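PDB 4Q7Q: lipolytic protein G-D-S-L family from Chitinophaga pinensis, which probably hydrolyses ester bonds as a lipase or acylhydrolase of the GDSL (SGNH hydrolase) family, although its substrate has not been established. Local coordinates for residues I11-T16 with L78-W83. Numbering follows the deposited sequence.
Sequences IGDSIT and LGTNDW
Asp13 OD2 is gripped by two waters that link it to the first backbone amides of the helix 80-85 and its N-cap Gly79. The first donates to Asp13 OD2 at 2.7 Å and itself accepts from Gly79 N and Asn81 N; the second donates to the same oxygen and accepts from Thr80 N. The other oxygen caps the helix 14-17: Ile15 N donates to Asp13 OD1 at 3.1 Å, on its anti side and 21° out of the carboxylate plane. With chi1 at 49°, CG lies between the backbone N and carbonyl carbon, which lets the carboxylate serve both helix starts. Thr80 CG2 comes within 3.5 Å of Asp13 OD2, the two side chains crossing at about a right angle, while Thr80 OG1 turns to Arg132. Asn81 ND2 lies 3.5 Å from Asp13 CB, its amide plane 58° from the carboxylate; it donates to the carbonyl of Trp54, and a third water, which bonds Ser14 OG, lies unusually close to it. On the apolar side, Leu78 CD2 packs 3.5 Å from Gly12 C, where strand 6-12 ends. An alanine in place of Asp13 would probably leave both waters without their acceptor and Ile15 N without its cap. Gly-Asp-Ser and Gly-Thr-Asn-Asp are signature sequences of SGNH hydrolases, in which the serine is the nucleophile and its backbone N and the asparagine side chain help form the oxyanion hole. Ser14, bonded to His238, and Asn81 fit that pattern; one direct amide and three water-relayed ones, from two helix starts, would probably favour the negative charge of the carboxylate.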
loop_
_atom_site.group_PDB
_atom_site.type_symbol
_atom_site.label_atom_id
_atom_site.label_comp_id
_atom_site.label_asym_id
_atom_site.label_seq_id
_atom_site.Cartn_x
_atom_site.Cartn_y
_atom_site.Cartn_z
ATOM N N ILE A 11 3.301 -5.930 -8.380
ATOM C CA ILE A 11 1.849 -5.847 -8.448
ATOM C C ILE A 11 1.381 -5.040 -7.251
ATOM O O ILE A 11 1.829 -5.265 -6.121
ATOM C CB ILE A 11 1.213 -7.257 -8.430
ATOM C CG1 ILE A 11 1.666 -8.034 -9.664
ATOM C CG2 ILE A 11 -0.324 -7.186 -8.357
ATOM C CD1 ILE A 11 1.271 -9.479 -9.660
ATOM N N GLY A 12 0.485 -4.098 -7.478
ATOM C CA GLY A 12 0.028 -3.288 -6.372
ATOM C C GLY A 12 -1.074 -2.317 -6.720
ATOM O O GLY A 12 -1.716 -2.428 -7.772
ATOM N N ASP A 13 -1.294 -1.378 -5.803
ATOM C CA ASP A 13 -2.308 -0.341 -5.947
ATOM C C ASP A 13 -1.611 1.011 -6.178
ATOM O O ASP A 13 -0.548 1.047 -6.793
ATOM C CB ASP A 13 -3.230 -0.313 -4.723
ATOM C CG ASP A 13 -2.458 -0.304 -3.404
ATOM O OD1 ASP A 13 -1.380 0.335 -3.344
ATOM O OD2 ASP A 13 -2.919 -0.947 -2.428
ATOM N N SER A 14 -2.173 2.106 -5.674
ATOM C CA SER A 14 -1.582 3.421 -5.913
ATOM C C SER A 14 -0.185 3.554 -5.324
ATOM O O SER A 14 0.652 4.245 -5.876
ATOM C CB SER A 14 -2.467 4.537 -5.355
ATOM O OG SER A 14 -2.793 4.276 -4.010
ATOM N N ILE A 15 0.068 2.907 -4.196
ATOM C CA ILE A 15 1.379 3.011 -3.568
ATOM C C ILE A 15 2.490 2.523 -4.516
ATOM O O ILE A 15 3.601 3.052 -4.509
ATOM C CB ILE A 15 1.380 2.316 -2.201
ATOM C CG1 ILE A 15 0.436 3.077 -1.265
ATOM C CG2 ILE A 15 2.773 2.233 -1.609
ATOM C CD1 ILE A 15 0.130 2.380 0.043
ATOM N N THR A 16 2.150 1.561 -5.375
ATOM C CA THR A 16 3.057 1.038 -6.394
ATOM C C THR A 16 2.980 1.872 -7.665
ATOM O O THR A 16 4.000 2.279 -8.214
ATOM C CB THR A 16 2.712 -0.428 -6.695
ATOM O OG1 THR A 16 2.874 -1.183 -5.489
ATOM C CG2 THR A 16 3.601 -1.000 -7.791
ATOM N N LEU A 78 -0.995 -5.290 -1.821
ATOM C CA LEU A 78 -2.418 -5.003 -1.967
ATOM C C LEU A 78 -3.136 -5.153 -0.641
ATOM O O LEU A 78 -2.674 -5.870 0.239
ATOM C CB LEU A 78 -3.058 -5.980 -2.954
ATOM C CG LEU A 78 -2.586 -5.879 -4.397
ATOM C CD1 LEU A 78 -3.034 -7.123 -5.167
ATOM C CD2 LEU A 78 -3.125 -4.601 -5.032
ATOM N N GLY A 79 -4.280 -4.497 -0.517
ATOM C CA GLY A 79 -5.143 -4.727 0.615
ATOM C C GLY A 79 -5.698 -3.463 1.243
ATOM O O GLY A 79 -6.795 -3.472 1.807
ATOM N N THR A 80 -4.963 -2.361 1.143
ATOM C CA THR A 80 -5.410 -1.139 1.792
ATOM C C THR A 80 -6.737 -0.647 1.200
ATOM O O THR A 80 -7.622 -0.179 1.925
ATOM C CB THR A 80 -4.312 -0.041 1.810
ATOM O OG1 THR A 80 -4.646 0.939 2.798
ATOM C CG2 THR A 80 -4.142 0.628 0.452
ATOM N N ASN A 81 -6.914 -0.803 -0.107
ATOM C CA ASN A 81 -8.176 -0.388 -0.715
ATOM C C ASN A 81 -9.302 -1.366 -0.424
ATOM O O ASN A 81 -10.451 -0.951 -0.302
ATOM C CB ASN A 81 -8.015 -0.144 -2.214
ATOM C CG ASN A 81 -7.082 1.005 -2.505
ATOM O OD1 ASN A 81 -7.060 1.993 -1.769
ATOM N ND2 ASN A 81 -6.290 0.884 -3.562
ATOM N N ASP A 82 -8.973 -2.653 -0.312
ATOM C CA ASP A 82 -9.944 -3.650 0.122
ATOM C C ASP A 82 -10.503 -3.294 1.489
ATOM O O ASP A 82 -11.708 -3.377 1.713
ATOM C CB ASP A 82 -9.295 -5.034 0.209
ATOM C CG ASP A 82 -8.718 -5.492 -1.104
ATOM O OD1 ASP A 82 -7.705 -4.909 -1.537
ATOM O OD2 ASP A 82 -9.267 -6.450 -1.690
ATOM N N TRP A 83 -9.616 -2.915 2.400
ATOM C CA TRP A 83 -10.041 -2.482 3.725
ATOM C C TRP A 83 -10.988 -1.287 3.656
ATOM O O TRP A 83 -12.069 -1.297 4.260
ATOM C CB TRP A 83 -8.840 -2.156 4.625
ATOM C CG TRP A 83 -9.253 -1.470 5.896
ATOM C CD1 TRP A 83 -9.796 -2.057 7.004
ATOM C CD2 TRP A 83 -9.159 -0.064 6.189
ATOM N NE1 TRP A 83 -10.052 -1.103 7.966
ATOM C CE2 TRP A 83 -9.671 0.126 7.488
ATOM C CE3 TRP A 83 -8.703 1.049 5.472
ATOM C CZ2 TRP A 83 -9.736 1.382 8.090
ATOM C CZ3 TRP A 83 -8.767 2.293 6.066
ATOM C CH2 TRP A 83 -9.281 2.450 7.373
HETATM O O HOH W 1 -5.224 -2.302 -2.333
HETATM O O HOH W 2 -2.124 -2.139 0.247
HETATM O O HOH W 3 -4.936 2.937 -4.377
#